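Local coordinates for protein magnesium-protoporphyrin O-methyltransferase (PDB 4QDJ) that transfers a methyl group from S-adenosylmethionine to magnesium-protoporphyrin IX, making its monomethyl ester for chlorophyll biosynthesis, at residues N60-G72 against L80-I92. Sequence-based numbering, arbitrary orientation.
With SAM (S-adenosylmethionine), chain B.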
loop_
_atom_site.group_PDB
_atom_site.type_symbol
_atom_site.label_atom_id
_atom_site.label_comp_id
_atom_site.label_asym_id
_atom_site.label_seq_id
_atom_site.Cartn_x
_atom_site.Cartn_y
_atom_site.Cartn_z
ATOM N N ASN A 60 13.498 13.347 -7.605
ATOM C CA ASN A 60 13.684 13.815 -6.233
ATOM C C ASN A 60 13.520 12.720 -5.184
ATOM O O ASN A 60 13.342 13.006 -4.001
ATOM C CB ASN A 60 12.712 14.954 -5.929
ATOM C CG ASN A 60 11.267 14.495 -5.923
ATOM O OD1 ASN A 60 10.929 13.466 -6.509
ATOM N ND2 ASN A 60 10.407 15.257 -5.259
ATOM N N LEU A 61 13.576 11.467 -5.618
ATOM C CA LEU A 61 13.372 10.345 -4.705
ATOM C C LEU A 61 14.449 10.183 -3.613
ATOM O O LEU A 61 14.112 9.880 -2.468
ATOM C CB LEU A 61 13.162 9.040 -5.481
ATOM C CG LEU A 61 12.616 7.853 -4.684
ATOM C CD1 LEU A 61 11.329 8.232 -3.964
ATOM C CD2 LEU A 61 12.386 6.663 -5.601
ATOM N N PRO A 62 15.742 10.366 -3.952
ATOM C CA PRO A 62 16.730 10.267 -2.871
ATOM C C PRO A 62 16.480 11.276 -1.754
ATOM O O PRO A 62 16.446 12.482 -2.005
ATOM C CB PRO A 62 18.050 10.580 -3.580
ATOM C CG PRO A 62 17.829 10.122 -4.973
ATOM C CD PRO A 62 16.393 10.449 -5.274
ATOM N N GLY A 63 16.284 10.774 -0.539
ATOM C CA GLY A 63 16.065 11.625 0.618
ATOM C C GLY A 63 14.612 11.994 0.854
ATOM O O GLY A 63 14.288 12.646 1.847
ATOM N N LEU A 64 13.733 11.579 -0.053
ATOM C CA LEU A 64 12.315 11.914 0.052
ATOM C C LEU A 64 11.641 11.144 1.185
ATOM O O LEU A 64 11.821 9.933 1.315
ATOM C CB LEU A 64 11.601 11.619 -1.268
ATOM C CG LEU A 64 10.195 12.197 -1.426
ATOM C CD1 LEU A 64 10.261 13.715 -1.547
ATOM C CD2 LEU A 64 9.491 11.585 -2.629
ATOM N N LEU A 65 10.861 11.843 2.003
ATOM C CA LEU A 65 10.131 11.187 3.083
ATOM C C LEU A 65 8.850 10.552 2.563
ATOM O O LEU A 65 7.942 11.244 2.098
ATOM C CB LEU A 65 9.820 12.163 4.221
ATOM C CG LEU A 65 10.832 12.181 5.369
ATOM C CD1 LEU A 65 12.149 12.791 4.917
ATOM C CD2 LEU A 65 10.271 12.921 6.575
ATOM N N VAL A 66 8.788 9.227 2.649
ATOM C CA VAL A 66 7.675 8.463 2.108
ATOM C C VAL A 66 7.044 7.578 3.176
ATOM O O VAL A 66 7.742 6.856 3.889
ATOM C CB VAL A 66 8.136 7.567 0.937
ATOM C CG1 VAL A 66 6.976 6.739 0.398
ATOM C CG2 VAL A 66 8.759 8.410 -0.166
ATOM N N CYS A 67 5.722 7.648 3.283
ATOM C CA CYS A 67 4.967 6.747 4.142
ATOM C C CYS A 67 4.341 5.654 3.287
ATOM O O CYS A 67 3.617 5.945 2.336
ATOM C CB CYS A 67 3.875 7.515 4.892
ATOM S SG CYS A 67 2.704 6.480 5.812
ATOM N N ASP A 68 4.638 4.400 3.620
ATOM C CA ASP A 68 4.048 3.244 2.948
ATOM C C ASP A 68 3.067 2.590 3.916
ATOM O O ASP A 68 3.456 1.784 4.762
ATOM C CB ASP A 68 5.150 2.259 2.535
ATOM C CG ASP A 68 4.640 1.119 1.665
ATOM O OD1 ASP A 68 3.449 1.113 1.291
ATOM O OD2 ASP A 68 5.455 0.225 1.340
ATOM N N ALA A 69 1.793 2.961 3.794
ATOM C CA ALA A 69 0.756 2.522 4.723
ATOM C C ALA A 69 0.109 1.215 4.272
ATOM O O ALA A 69 -0.452 1.138 3.181
ATOM C CB ALA A 69 -0.297 3.607 4.877
ATOM N N GLY A 70 0.177 0.197 5.126
ATOM C CA GLY A 70 -0.248 -1.141 4.756
ATOM C C GLY A 70 0.811 -1.780 3.877
ATOM O O GLY A 70 0.513 -2.318 2.810
ATOM N N CYS A 71 2.055 -1.724 4.343
ATOM C CA CYS A 71 3.218 -2.058 3.522
ATOM C C CYS A 71 3.385 -3.544 3.205
ATOM O O CYS A 71 4.212 -3.908 2.369
ATOM C CB CYS A 71 4.494 -1.529 4.182
ATOM S SG CYS A 71 4.892 -2.315 5.762
ATOM N N GLY A 72 2.617 -4.399 3.872
ATOM C CA GLY A 72 2.717 -5.829 3.644
ATOM C C GLY A 72 4.105 -6.352 3.966
ATOM O O GLY A 72 4.654 -6.047 5.024
ATOM N N LEU A 80 11.859 1.295 -2.964
ATOM C CA LEU A 80 11.940 2.740 -2.757
ATOM C C LEU A 80 13.171 3.097 -1.927
ATOM O O LEU A 80 13.863 4.070 -2.221
ATOM C CB LEU A 80 10.670 3.288 -2.103
ATOM C CG LEU A 80 9.424 3.304 -2.994
ATOM C CD1 LEU A 80 8.252 3.936 -2.257
ATOM C CD2 LEU A 80 9.703 4.047 -4.297
ATOM N N ALA A 81 13.445 2.299 -0.899
ATOM C CA ALA A 81 14.626 2.512 -0.066
ATOM C C ALA A 81 15.904 2.283 -0.866
ATOM O O ALA A 81 16.888 3.003 -0.698
ATOM C CB ALA A 81 14.590 1.608 1.154
ATOM N N GLN A 82 15.884 1.274 -1.733
ATOM C CA GLN A 82 17.011 0.993 -2.615
ATOM C C GLN A 82 17.317 2.190 -3.509
ATOM O O GLN A 82 18.476 2.447 -3.846
ATOM C CB GLN A 82 16.728 -0.248 -3.471
ATOM C CG GLN A 82 16.837 -1.559 -2.707
ATOM C CD GLN A 82 16.396 -2.766 -3.519
ATOM O OE1 GLN A 82 15.359 -2.740 -4.182
ATOM N NE2 GLN A 82 17.187 -3.834 -3.467
ATOM N N ALA A 83 16.272 2.925 -3.881
ATOM C CA ALA A 83 16.415 4.098 -4.739
ATOM C C ALA A 83 16.751 5.364 -3.948
ATOM O O ALA A 83 16.880 6.447 -4.522
ATOM C CB ALA A 83 15.156 4.304 -5.573
ATOM N N GLY A 84 16.883 5.227 -2.632
ATOM C CA GLY A 84 17.320 6.332 -1.796
ATOM C C GLY A 84 16.261 7.034 -0.960
ATOM O O GLY A 84 16.580 7.964 -0.219
ATOM N N ALA A 85 15.008 6.608 -1.067
ATOM C CA ALA A 85 13.941 7.240 -0.291
ATOM C C ALA A 85 14.084 6.945 1.195
ATOM O O ALA A 85 14.648 5.922 1.583
ATOM C CB ALA A 85 12.576 6.785 -0.785
ATOM N N LEU A 86 13.584 7.858 2.021
ATOM C CA LEU A 86 13.478 7.621 3.452
ATOM C C LEU A 86 12.087 7.074 3.709
ATOM O O LEU A 86 11.115 7.828 3.766
ATOM C CB LEU A 86 13.707 8.913 4.235
ATOM C CG LEU A 86 15.057 9.578 3.966
ATOM C CD1 LEU A 86 15.248 10.790 4.864
ATOM C CD2 LEU A 86 16.189 8.575 4.148
ATOM N N VAL A 87 12.001 5.756 3.842
ATOM C CA VAL A 87 10.722 5.061 3.837
ATOM C C VAL A 87 10.269 4.657 5.233
ATOM O O VAL A 87 11.022 4.055 6.001
ATOM C CB VAL A 87 10.780 3.800 2.948
ATOM C CG1 VAL A 87 9.432 3.092 2.934
ATOM C CG2 VAL A 87 11.211 4.170 1.537
ATOM N N TYR A 88 9.024 4.995 5.546
ATOM C CA TYR A 88 8.407 4.617 6.805
ATOM C C TYR A 88 7.226 3.717 6.486
ATOM O O TYR A 88 6.159 4.189 6.098
ATOM C CB TYR A 88 7.967 5.865 7.579
ATOM C CG TYR A 88 9.131 6.748 7.979
ATOM C CD1 TYR A 88 9.793 7.529 7.039
ATOM C CD2 TYR A 88 9.578 6.787 9.291
ATOM C CE1 TYR A 88 10.866 8.322 7.397
ATOM C CE2 TYR A 88 10.651 7.575 9.657
ATOM C CZ TYR A 88 11.288 8.344 8.708
ATOM O OH TYR A 88 12.354 9.132 9.073
ATOM N N GLY A 89 7.438 2.413 6.621
ATOM C CA GLY A 89 6.418 1.438 6.292
ATOM C C GLY A 89 5.703 0.969 7.539
ATOM O O GLY A 89 6.312 0.813 8.595
ATOM N N SER A 90 4.401 0.753 7.422
ATOM C CA SER A 90 3.629 0.253 8.544
ATOM C C SER A 90 2.528 -0.667 8.051
ATOM O O SER A 90 2.051 -0.532 6.924
ATOM C CB SER A 90 3.036 1.408 9.351
ATOM O OG SER A 90 2.260 2.252 8.522
ATOM N N ASP A 91 2.135 -1.608 8.899
ATOM C CA ASP A 91 1.093 -2.559 8.556
ATOM C C ASP A 91 0.393 -2.996 9.833
ATOM O O ASP A 91 1.010 -3.055 10.897
ATOM C CB ASP A 91 1.692 -3.767 7.834
ATOM C CG ASP A 91 0.650 -4.575 7.084
ATOM O OD1 ASP A 91 -0.116 -5.316 7.738
ATOM O OD2 ASP A 91 0.604 -4.475 5.837
ATOM N N ILE A 92 -0.895 -3.295 9.732
ATOM C CA ILE A 92 -1.673 -3.686 10.902
ATOM C C ILE A 92 -1.288 -5.091 11.374
ATOM O O ILE A 92 -1.527 -5.460 12.526
ATOM C CB ILE A 92 -3.191 -3.599 10.617
ATOM C CG1 ILE A 92 -3.988 -3.548 11.924
ATOM C CG2 ILE A 92 -3.643 -4.748 9.718
ATOM C CD1 ILE A 92 -5.466 -3.269 11.725
HETATM N N SAM B . 0.628 -2.532 0.150
HETATM C CA SAM B . 1.303 -3.828 0.120
HETATM C C SAM B . 1.700 -4.198 -1.302
HETATM O O SAM B . 1.077 -3.752 -2.267
HETATM O OXT SAM B . 2.653 -4.948 -1.515
HETATM C CB SAM B . 0.463 -4.935 0.759
HETATM C CG SAM B . -0.915 -5.200 0.154
HETATM S SD SAM B . -1.754 -6.597 0.955
HETATM C CE SAM B . -2.992 -7.046 -0.286
HETATM C "C5'" SAM B . -2.810 -5.721 2.128
HETATM C "C4'" SAM B . -2.055 -5.350 3.396
HETATM O "O4'" SAM B . -2.737 -4.292 4.033
HETATM C "C3'" SAM B . -1.970 -6.495 4.398
HETATM O "O3'" SAM B . -0.622 -6.689 4.759
HETATM C "C2'" SAM B . -2.751 -6.004 5.600
HETATM O "O2'" SAM B . -2.181 -6.431 6.817
HETATM C "C1'" SAM B . -2.678 -4.497 5.424
HETATM N N9 SAM B . -3.765 -3.772 6.093
HETATM C C8 SAM B . -5.103 -4.055 6.058
HETATM N N7 SAM B . -5.748 -3.135 6.812
HETATM C C5 SAM B . -4.837 -2.275 7.320
HETATM C C6 SAM B . -4.952 -1.165 8.144
HETATM N N6 SAM B . -6.146 -0.778 8.586
HETATM N N1 SAM B . -3.816 -0.472 8.504
HETATM C C2 SAM B . -2.578 -0.875 8.046
HETATM N N3 SAM B . -2.471 -1.981 7.229
HETATM C C4 SAM B . -3.586 -2.664 6.873
#
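Asp91 reaches across to the glycine-rich turn after strand 65-69: its OD2 accepts a hydrogen bond from Gly72 N at 2.8 Å, from the anti side and 30° out of the carboxylate plane. The same carboxylate grips the ribose of SAM, OD1 taking O2' at 2.5 Å and OD2 taking O3' at 2.8 Å. With CG anti to the backbone N (chi1 -162°), Asp91 swings its carboxylate in between turn and ribose, and OD1 also accepts a hydrogen bond from Ser93 N. An asparagine here would put an NH2 where one oxygen now accepts, and would probably leave a ribose hydroxyl and a backbone N-H, of Gly72 or Ser93, without their acceptor.

The turn is tied down by Ser90 O, which accepts a hydrogen bond from Cys71 N at 2.8 Å and a weak one from Gly70 N. Gly70 O in turn accepts the amino group of SAM at 2.7 Å. At Gly72 any side chain would run into the methionine part of the cofactor.

Behind the site, strands 65-69 and 86-91 run parallel, Val66 and Asp68 each bonding through both N and O to the neighbouring strand. On the face of Val66, the Val66 and Leu80 side chains cross at about a right angle, CG1 against CD1, while Leu61 spreads CD2 onto Ala83 CB (3.6 Å) and CD1 onto Ala85 CB (3.7 Å); helix 35-58 packs on Leu61 and Leu80. Farther back, Gly63 N bonds Gly84 O, at the Schellman end of helix 77-82.

This is the first beta-alpha-beta unit of the class I methyltransferase fold: backbone amides and carbonyls shape the turn, and one acidic side chain at the end of the second strand recognises the ribose diol.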